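Local coordinates for protein putative aminopeptidase (PDB 5NTH) that probably acts as a manganese-dependent M17 leucyl aminopeptidase, removing residues from the N-terminal ends of peptides, and is bound here by the inhibitor actinonin, at residues Y264-C269 with D388-I393; L307-A312 with N361-H366. All coordinates share one frame; numbering follows the deposited sequence.

How the interactions relate
Both contacts belong to the catalytic domain of this M17 peptidase, and their centres lie about 11 Å apart. Along the chain they are nested: 264-269 comes first, then 307-312 and 361-366, the pair of interaction 2, and finally 388-393, which closes interaction 1. Interaction 1 joins helix 261-267 to the loop and first turn leading into helix 391-404, whereas interaction 2 joins loops that follow strands 302-303 and 349-361. Two polar links tie them together: K268 NZ to H366 O, a probable hydrogen bond of 2.7 Å, and a salt bridge from K310 to the D388 carboxylate. Both contacts touch actinonin, so the metal-binding segment and the loop carrying K310 converge on one pocket.

Interaction 1 (Y264-C269 with D388-I393); sequences YAVGKC and DAEGRI. With MN (manganese (II) ion), chain D; MN (manganese (II) ion), chain C; BB2 (actinonin), chain E; BCT (bicarbonate ion), chain B.
V266 sends its two methyls to different residues of 388-393. CG1, anti to the backbone N (chi1 171°), rests on E390 CB at 3.7 Å, with the two side chains crossing at about a right angle; CG2 meets I393 CG2, also at 3.7 Å. The aliphatic root of E390 therefore lies against helix 261-267 while its carboxylate turns away: CG sits between the backbone N and the carbonyl carbon (chi1 83°), and a bend at chi2 (-64°) carries the oxygens to the metals. E390 bridges them, OE1 lying 1.9 Å from one manganese and OE2 1.9 Å from the other. The first manganese is also held by D388 through both its backbone O (1.9 Å) and its OD1 (2.0 Å). This is the two-metal centre of the M17 aminopeptidases, to which the NTDAEGRI signature contributes D388 and E390, and actinonin O2 lies between the ions, 1.9 Å from each. D303 binds both metals as well, and K298 and D321 complete the E390 OE2 side. A389, G391 and R392 line part of the pocket of a modelled bicarbonate, probably from the crystallisation liquor and less certain in position. N386 OD1 accepts a hydrogen bond from D388 N.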
ATOM      1  N   TYR A 264      23.079 -20.107  13.374  1.00 35.36           N
ATOM      2  CA  TYR A 264      22.144 -20.897  14.159  1.00 36.25           C
ATOM      3  C   TYR A 264      20.813 -20.145  14.378  1.00 38.23           C
ATOM      4  O   TYR A 264      19.737 -20.737  14.307  1.00 36.98           O
ATOM      5  CB  TYR A 264      22.736 -21.274  15.509  1.00 36.13           C
ATOM      6  CG  TYR A 264      21.706 -21.956  16.346  1.00 36.09           C
ATOM      7  CD1 TYR A 264      21.418 -23.299  16.164  1.00 36.60           C
ATOM      8  CD2 TYR A 264      20.953 -21.244  17.274  1.00 36.87           C
ATOM      9  CE1 TYR A 264      20.435 -23.935  16.911  1.00 37.19           C
ATOM     10  CE2 TYR A 264      19.977 -21.868  18.029  1.00 36.95           C
ATOM     11  CZ  TYR A 264      19.721 -23.214  17.840  1.00 37.61           C
ATOM     12  OH  TYR A 264      18.746 -23.827  18.582  1.00 39.63           O
ATOM     13  N   ALA A 265      20.903 -18.847  14.674  1.00 39.36           N
ATOM     14  CA  ALA A 265      19.711 -18.014  14.847  1.00 39.42           C
ATOM     15  C   ALA A 265      18.806 -18.023  13.612  1.00 40.38           C
ATOM     16  O   ALA A 265      17.572 -18.134  13.739  1.00 42.51           O
ATOM     17  CB  ALA A 265      20.111 -16.582  15.167  1.00 38.59           C
ATOM     18  N   VAL A 266      19.419 -17.896  12.430  1.00 39.27           N
ATOM     19  CA  VAL A 266      18.670 -17.711  11.179  1.00 39.47           C
ATOM     20  C   VAL A 266      17.883 -18.973  10.827  1.00 40.10           C
ATOM     21  O   VAL A 266      16.703 -18.893  10.395  1.00 41.20           O
ATOM     22  CB  VAL A 266      19.590 -17.311   9.995  1.00 38.90           C
ATOM     23  CG1 VAL A 266      18.841 -17.338   8.668  1.00 39.24           C
ATOM     24  CG2 VAL A 266      20.124 -15.912  10.188  1.00 38.69           C
ATOM     25  N   GLY A 267      18.541 -20.119  11.022  1.00 38.15           N
ATOM     26  CA  GLY A 267      18.008 -21.397  10.601  1.00 37.86           C
ATOM     27  C   GLY A 267      17.339 -22.232  11.658  1.00 38.03           C
ATOM     28  O   GLY A 267      16.911 -23.352  11.353  1.00 41.51           O
ATOM     29  N   LYS A 268      17.221 -21.703  12.878  1.00 37.18           N
ATOM     30  CA  LYS A 268      16.716 -22.490  14.013  1.00 37.22           C
ATOM     31  C   LYS A 268      15.238 -22.853  13.941  1.00 36.85           C
ATOM     32  O   LYS A 268      14.783 -23.813  14.573  1.00 35.11           O
ATOM     33  CB  LYS A 268      17.025 -21.806  15.354  1.00 38.40           C
ATOM     34  CG  LYS A 268      16.197 -20.578  15.757  1.00 38.26           C
ATOM     35  CD  LYS A 268      16.783 -19.961  17.035  1.00 37.44           C
ATOM     36  CE  LYS A 268      16.168 -18.633  17.430  1.00 36.94           C
ATOM     37  NZ  LYS A 268      14.932 -18.859  18.222  1.00 39.13           N
ATOM     38  N   CYS A 269      14.497 -22.080  13.161  1.00 37.98           N
ATOM     39  CA  CYS A 269      13.061 -22.264  13.032  1.00 38.45           C
ATOM     40  C   CYS A 269      12.669 -23.303  12.008  1.00 36.92           C
ATOM     41  O   CYS A 269      11.589 -23.851  12.074  1.00 37.93           O
ATOM     42  CB  CYS A 269      12.426 -20.954  12.629  1.00 38.64           C
ATOM     43  SG  CYS A 269      10.650 -21.058  12.755  1.00 39.08           S
ATOM     44  N   ASP A 388      14.524 -10.438   7.294  1.00 32.53           N
ATOM     45  CA  ASP A 388      14.730 -10.757   5.889  1.00 33.91           C
ATOM     46  C   ASP A 388      16.132 -10.436   5.334  1.00 33.65           C
ATOM     47  O   ASP A 388      16.454 -10.852   4.191  1.00 39.94           O
ATOM     48  CB  ASP A 388      13.665 -10.095   5.029  1.00 34.75           C
ATOM     49  CG  ASP A 388      13.579 -10.704   3.667  1.00 35.93           C
ATOM     50  OD1 ASP A 388      14.264 -11.744   3.370  1.00 41.33           O
ATOM     51  OD2 ASP A 388      12.855 -10.104   2.864  1.00 37.80           O
ATOM     52  N   ALA A 389      16.949  -9.729   6.121  1.00 32.28           N
ATOM     53  CA  ALA A 389      18.378  -9.628   5.863  1.00 30.78           C
ATOM     54  C   ALA A 389      19.106 -10.714   6.635  1.00 30.87           C
ATOM     55  O   ALA A 389      19.872 -10.481   7.544  1.00 30.98           O
ATOM     56  CB  ALA A 389      18.902  -8.257   6.197  1.00 30.19           C
ATOM     57  N   GLU A 390      18.834 -11.929   6.219  1.00 32.61           N
ATOM     58  CA  GLU A 390      19.380 -13.139   6.796  1.00 34.02           C
ATOM     59  C   GLU A 390      20.710 -13.579   6.143  1.00 32.75           C
ATOM     60  O   GLU A 390      21.456 -14.365   6.711  1.00 30.95           O
ATOM     61  CB  GLU A 390      18.319 -14.236   6.638  1.00 35.67           C
ATOM     62  CG  GLU A 390      18.268 -14.964   5.278  1.00 38.50           C
ATOM     63  CD  GLU A 390      17.903 -14.110   4.047  1.00 41.02           C
ATOM     64  OE1 GLU A 390      17.245 -13.044   4.182  1.00 42.18           O
ATOM     65  OE2 GLU A 390      18.256 -14.519   2.896  1.00 48.75           O
ATOM     66  N   GLY A 391      20.962 -13.111   4.921  1.00 32.93           N
ATOM     67  CA  GLY A 391      22.146 -13.503   4.151  1.00 32.46           C
ATOM     68  C   GLY A 391      23.425 -13.010   4.784  1.00 31.75           C
ATOM     69  O   GLY A 391      24.301 -13.800   5.092  1.00 33.06           O
ATOM     70  N   ARG A 392      23.517 -11.694   4.968  1.00 30.12           N
ATOM     71  CA  ARG A 392      24.491 -11.033   5.837  1.00 28.88           C
ATOM     72  C   ARG A 392      24.926 -11.857   7.040  1.00 28.58           C
ATOM     73  O   ARG A 392      26.110 -11.948   7.337  1.00 28.62           O
ATOM     74  CB  ARG A 392      23.804  -9.821   6.473  1.00 29.20           C
ATOM     75  CG  ARG A 392      23.751  -8.581   5.634  1.00 28.06           C
ATOM     76  CD  ARG A 392      22.650  -7.669   6.086  1.00 26.92           C
ATOM     77  NE  ARG A 392      21.992  -7.258   4.866  1.00 26.99           N
ATOM     78  CZ  ARG A 392      21.964  -6.028   4.352  1.00 28.11           C
ATOM     79  NH1 ARG A 392      21.349  -5.843   3.179  1.00 27.76           N
ATOM     80  NH2 ARG A 392      22.501  -4.968   4.988  1.00 27.86           N
ATOM     81  N   ILE A 393      23.930 -12.373   7.767  1.00 27.97           N
ATOM     82  CA  ILE A 393      24.153 -12.970   9.051  1.00 27.88           C
ATOM     83  C   ILE A 393      24.802 -14.309   8.942  1.00 28.28           C
ATOM     84  O   ILE A 393      25.807 -14.560   9.574  1.00 29.36           O
ATOM     85  CB  ILE A 393      22.871 -13.128   9.841  1.00 27.81           C
ATOM     86  CG1 ILE A 393      22.389 -11.741  10.306  1.00 28.24           C
ATOM     87  CG2 ILE A 393      23.130 -14.016  11.045  1.00 27.70           C
ATOM     88  CD1 ILE A 393      21.034 -11.728  10.977  1.00 28.14           C
TER
HETATM   89 MN    MN D 603      16.104 -12.235   2.876  1.00 50.69          MN
HETATM   90 MN    MN C 602      17.889 -14.041   1.085  1.00 58.02          MN
HETATM   91  C5  BB2 E 604      16.657  -9.152  -0.119  0.60 40.35           C
HETATM   92  C3  BB2 E 604      16.656 -10.382   0.738  0.60 40.41           C
HETATM   93  O4  BB2 E 604      15.595 -10.770   1.140  0.60 39.32           O
HETATM   94  N1  BB2 E 604      17.772 -11.046   1.004  0.60 41.21           N
HETATM   95  O2  BB2 E 604      17.711 -12.224   1.782  0.60 46.17           O
HETATM   96  C6  BB2 E 604      16.194  -7.958   0.708  0.60 41.71           C
HETATM   97  C12 BB2 E 604      15.627  -6.947  -0.236  0.60 42.80           C
HETATM   98  O13 BB2 E 604      16.383  -6.167  -0.747  0.60 42.87           O
HETATM   99  C7  BB2 E 604      17.378  -7.410   1.516  0.60 41.01           C
HETATM  100  C8  BB2 E 604      17.061  -6.150   2.315  0.60 40.76           C
HETATM  101  C9  BB2 E 604      16.101  -6.424   3.464  0.60 41.18           C
HETATM  102  C10 BB2 E 604      14.902  -5.493   3.419  0.60 42.64           C
HETATM  103  C11 BB2 E 604      15.281  -4.086   3.845  0.60 42.98           C
HETATM  104  N14 BB2 E 604      14.327  -6.953  -0.498  0.60 45.40           N
HETATM  105  C15 BB2 E 604      13.741  -6.009  -1.444  0.60 48.91           C
HETATM  106  C16 BB2 E 604      12.620  -6.662  -2.286  0.60 49.63           C
HETATM  107  C18 BB2 E 604      11.463  -5.725  -2.668  0.60 49.71           C
HETATM  108  C17 BB2 E 604      13.210  -7.308  -3.555  0.60 47.74           C
HETATM  109  C19 BB2 E 604      13.388  -4.736  -0.713  0.60 51.80           C
HETATM  110  O20 BB2 E 604      14.168  -3.815  -0.854  0.60 48.62           O
HETATM  111  N21 BB2 E 604      12.283  -4.605   0.055  0.60 60.03           N
HETATM  112  C22 BB2 E 604      11.673  -3.285   0.264  0.60 64.16           C
HETATM  113  C23 BB2 E 604      11.492  -5.612   0.779  0.60 60.72           C
HETATM  114  C24 BB2 E 604      10.120  -4.995   1.049  0.60 61.25           C
HETATM  115  C25 BB2 E 604      10.196  -3.547   0.602  0.60 62.53           C
HETATM  116  C26 BB2 E 604      12.404  -2.633   1.449  0.60 65.30           C
HETATM  117  O27 BB2 E 604      13.766  -2.314   1.128  0.60 64.64           O
HETATM  118  C   BCT B 601      20.638  -9.882   3.265  1.00 40.81           C
HETATM  119  O1  BCT B 601      21.101 -10.915   3.749  1.00 41.06           O
HETATM  120  O2  BCT B 601      21.177  -8.771   3.402  1.00 38.06           O
HETATM  121  O3  BCT B 601      19.503  -9.984   2.604  1.00 49.17           O

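Interaction 2 (L307-A312 with N361-H366). With BB2 (actinonin), chain E.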
ATOM      1  N   LEU A 307       9.947 -13.420  10.054  1.00 33.90           N
ATOM      2  CA  LEU A 307       8.766 -12.684  10.571  1.00 33.90           C
ATOM      3  C   LEU A 307       8.509 -11.389   9.804  1.00 33.69           C
ATOM      4  O   LEU A 307       7.409 -10.834   9.844  1.00 35.15           O
ATOM      5  CB  LEU A 307       8.962 -12.362  12.048  1.00 33.37           C
ATOM      6  CG  LEU A 307       8.885 -13.561  12.997  1.00 32.97           C
ATOM      7  CD1 LEU A 307       9.763 -13.334  14.212  1.00 33.09           C
ATOM      8  CD2 LEU A 307       7.448 -13.854  13.402  1.00 32.58           C
ATOM      9  N   ALA A 308       9.554 -10.914   9.127  1.00 32.62           N
ATOM     10  CA  ALA A 308       9.486  -9.824   8.180  1.00 31.84           C
ATOM     11  C   ALA A 308       9.189 -10.526   6.878  1.00 30.59           C
ATOM     12  O   ALA A 308       9.958 -10.483   5.887  1.00 29.81           O
ATOM     13  CB  ALA A 308      10.812  -9.087   8.146  1.00 32.23           C
ATOM     14  N   LEU A 309       8.046 -11.195   6.933  1.00 30.72           N
ATOM     15  CA  LEU A 309       7.617 -12.119   5.931  1.00 31.02           C
ATOM     16  C   LEU A 309       7.440 -11.311   4.666  1.00 31.69           C
ATOM     17  O   LEU A 309       6.909 -10.219   4.696  1.00 30.71           O
ATOM     18  CB  LEU A 309       6.333 -12.804   6.366  1.00 30.96           C
ATOM     19  CG  LEU A 309       5.672 -13.821   5.429  1.00 31.43           C
ATOM     20  CD1 LEU A 309       6.448 -15.122   5.290  1.00 31.79           C
ATOM     21  CD2 LEU A 309       4.267 -14.094   5.933  1.00 31.75           C
ATOM     22  N   LYS A 310       7.985 -11.836   3.579  1.00 34.77           N
ATOM     23  CA  LYS A 310       7.864 -11.256   2.265  1.00 36.69           C
ATOM     24  C   LYS A 310       6.445 -11.430   1.746  1.00 37.65           C
ATOM     25  O   LYS A 310       5.777 -12.437   2.061  1.00 35.68           O
ATOM     26  CB  LYS A 310       8.785 -11.988   1.283  1.00 39.43           C
ATOM     27  CG  LYS A 310      10.286 -11.794   1.460  1.00 40.69           C
ATOM     28  CD  LYS A 310      10.997 -12.569   0.353  1.00 43.51           C
ATOM     29  CE  LYS A 310      12.255 -11.887  -0.132  1.00 45.77           C
ATOM     30  NZ  LYS A 310      13.339 -12.190   0.821  1.00 47.58           N
ATOM     31  N   PRO A 311       5.998 -10.473   0.907  1.00 39.62           N
ATOM     32  CA  PRO A 311       4.777 -10.680   0.130  1.00 39.98           C
ATOM     33  C   PRO A 311       4.953 -11.780  -0.915  1.00 41.58           C
ATOM     34  O   PRO A 311       6.093 -12.136  -1.261  1.00 40.77           O
ATOM     35  CB  PRO A 311       4.537  -9.319  -0.548  1.00 39.73           C
ATOM     36  CG  PRO A 311       5.400  -8.350   0.166  1.00 39.84           C
ATOM     37  CD  PRO A 311       6.567  -9.132   0.678  1.00 39.74           C
ATOM     38  N   ALA A 312       3.813 -12.284  -1.398  1.00 43.95           N
ATOM     39  CA  ALA A 312       3.719 -13.376  -2.390  1.00 45.14           C
ATOM     40  C   ALA A 312       4.634 -13.223  -3.607  1.00 46.43           C
ATOM     41  O   ALA A 312       5.275 -14.178  -4.012  1.00 45.01           O
ATOM     42  CB  ALA A 312       2.281 -13.509  -2.862  1.00 45.04           C
ATOM     43  N   ASN A 361      15.452 -19.763   5.934  1.00 33.91           N
ATOM     44  CA  ASN A 361      14.831 -18.684   6.712  1.00 34.29           C
ATOM     45  C   ASN A 361      13.299 -18.859   6.755  1.00 35.37           C
ATOM     46  O   ASN A 361      12.562 -18.439   5.842  1.00 35.03           O
ATOM     47  CB  ASN A 361      15.194 -17.310   6.144  1.00 34.16           C
ATOM     48  CG  ASN A 361      14.927 -16.188   7.137  1.00 33.93           C
ATOM     49  OD1 ASN A 361      14.772 -16.429   8.334  1.00 35.49           O
ATOM     50  ND2 ASN A 361      14.875 -14.962   6.648  1.00 32.84           N
ATOM     51  N   ALA A 362      12.842 -19.508   7.819  1.00 36.59           N
ATOM     52  CA  ALA A 362      11.461 -19.936   7.944  1.00 37.16           C
ATOM     53  C   ALA A 362      10.803 -19.094   9.012  1.00 37.54           C
ATOM     54  O   ALA A 362      11.489 -18.472   9.823  1.00 39.87           O
ATOM     55  CB  ALA A 362      11.391 -21.409   8.296  1.00 37.42           C
ATOM     56  N   ILE A 363       9.474 -19.069   8.997  1.00 37.87           N
ATOM     57  CA  ILE A 363       8.681 -18.181   9.874  1.00 36.77           C
ATOM     58  C   ILE A 363       7.895 -19.055  10.840  1.00 36.97           C
ATOM     59  O   ILE A 363       7.380 -20.100  10.450  1.00 36.19           O
ATOM     60  CB  ILE A 363       7.767 -17.224   9.079  1.00 35.93           C
ATOM     61  CG1 ILE A 363       6.943 -16.340  10.035  1.00 36.71           C
ATOM     62  CG2 ILE A 363       6.856 -17.996   8.144  1.00 35.97           C
ATOM     63  CD1 ILE A 363       5.981 -15.370   9.361  1.00 36.40           C
ATOM     64  N   GLY A 364       7.820 -18.631  12.101  1.00 37.85           N
ATOM     65  CA  GLY A 364       7.277 -19.483  13.161  1.00 39.45           C
ATOM     66  C   GLY A 364       7.622 -19.045  14.576  1.00 40.89           C
ATOM     67  O   GLY A 364       8.194 -17.979  14.771  1.00 42.39           O
ATOM     68  N   PRO A 365       7.271 -19.870  15.579  1.00 43.09           N
ATOM     69  CA  PRO A 365       7.526 -19.511  16.987  1.00 43.73           C
ATOM     70  C   PRO A 365       9.002 -19.440  17.352  1.00 43.06           C
ATOM     71  O   PRO A 365       9.403 -18.554  18.094  1.00 42.75           O
ATOM     72  CB  PRO A 365       6.867 -20.654  17.772  1.00 43.32           C
ATOM     73  CG  PRO A 365       5.956 -21.328  16.804  1.00 43.05           C
ATOM     74  CD  PRO A 365       6.568 -21.157  15.461  1.00 43.05           C
ATOM     75  N   HIS A 366       9.786 -20.376  16.821  1.00 42.93           N
ATOM     76  CA  HIS A 366      11.233 -20.450  17.077  1.00 42.76           C
ATOM     77  C   HIS A 366      12.029 -19.449  16.200  1.00 41.45           C
ATOM     78  O   HIS A 366      13.261 -19.473  16.207  1.00 41.93           O
ATOM     79  CB  HIS A 366      11.748 -21.904  16.884  1.00 43.68           C
ATOM     80  CG  HIS A 366      11.103 -22.899  17.807  1.00 46.82           C
ATOM     81  ND1 HIS A 366      11.802 -23.570  18.789  1.00 49.20           N
ATOM     82  CD2 HIS A 366       9.816 -23.315  17.918  1.00 48.25           C
ATOM     83  CE1 HIS A 366      10.978 -24.361  19.459  1.00 48.53           C
ATOM     84  NE2 HIS A 366       9.766 -24.220  18.953  1.00 48.36           N
TER
HETATM   85  C5  BB2 E 604      16.657  -9.152  -0.119  0.60 40.35           C
HETATM   86  C3  BB2 E 604      16.656 -10.382   0.738  0.60 40.41           C
HETATM   87  O4  BB2 E 604      15.595 -10.770   1.140  0.60 39.32           O
HETATM   88  N1  BB2 E 604      17.772 -11.046   1.004  0.60 41.21           N
HETATM   89  O2  BB2 E 604      17.711 -12.224   1.782  0.60 46.17           O
HETATM   90  C6  BB2 E 604      16.194  -7.958   0.708  0.60 41.71           C
HETATM   91  C12 BB2 E 604      15.627  -6.947  -0.236  0.60 42.80           C
HETATM   92  O13 BB2 E 604      16.383  -6.167  -0.747  0.60 42.87           O
HETATM   93  C7  BB2 E 604      17.378  -7.410   1.516  0.60 41.01           C
HETATM   94  C8  BB2 E 604      17.061  -6.150   2.315  0.60 40.76           C
HETATM   95  C9  BB2 E 604      16.101  -6.424   3.464  0.60 41.18           C
HETATM   96  C10 BB2 E 604      14.902  -5.493   3.419  0.60 42.64           C
HETATM   97  C11 BB2 E 604      15.281  -4.086   3.845  0.60 42.98           C
HETATM   98  N14 BB2 E 604      14.327  -6.953  -0.498  0.60 45.40           N
HETATM   99  C15 BB2 E 604      13.741  -6.009  -1.444  0.60 48.91           C
HETATM  100  C16 BB2 E 604      12.620  -6.662  -2.286  0.60 49.63           C
HETATM  101  C18 BB2 E 604      11.463  -5.725  -2.668  0.60 49.71           C
HETATM  102  C17 BB2 E 604      13.210  -7.308  -3.555  0.60 47.74           C
HETATM  103  C19 BB2 E 604      13.388  -4.736  -0.713  0.60 51.80           C
HETATM  104  O20 BB2 E 604      14.168  -3.815  -0.854  0.60 48.62           O
HETATM  105  N21 BB2 E 604      12.283  -4.605   0.055  0.60 60.03           N
HETATM  106  C22 BB2 E 604      11.673  -3.285   0.264  0.60 64.16           C
HETATM  107  C23 BB2 E 604      11.492  -5.612   0.779  0.60 60.72           C
HETATM  108  C24 BB2 E 604      10.120  -4.995   1.049  0.60 61.25           C
HETATM  109  C25 BB2 E 604      10.196  -3.547   0.602  0.60 62.53           C
HETATM  110  C26 BB2 E 604      12.404  -2.633   1.449  0.60 65.30           C
HETATM  111  O27 BB2 E 604      13.766  -2.314   1.128  0.60 64.64           O
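I363 meets L307 and L309 without a ring or other flat side-chain group taking part: the surfaces are saturated carbon, and of planar groups only backbone peptides come near, with L307 N 4.2 Å from I363 CG1 and G364 O 4.4 Å from L307 CD2. I363 is fully extended (chi1 179°, chi2 -179°), which carries CD1 out to the L307-L309 chain, where it lies 4.0 Å from L309 CB and 4.1 Å from L307 CA; I363 CG1 stands 4.2 Å from L307 CD2. The L309 side chain crosses that of I363 at about a right angle. Its CD2 approaches I363 CD1, and its CD1 approaches I363 CG2 and CD1. An inverse gamma turn centred on A308 separates the leucines, and K310 runs the other way to actinonin, its NZ giving O4 a 2.7 Å hydrogen bond. N361 ND2 bonds to D303 OD1 and T387 O, linking this segment to the metal site. L309 of one neighbouring subunit packs on L309 and I363, and I363 and L307 of another pack on L309 and I363 respectively, consistent with a trimer interface in the M17 hexamer. Since carbon contacts impose little direction, the fit rests on shape and burial; directed bonds are made around it, among them those of K310 and N361.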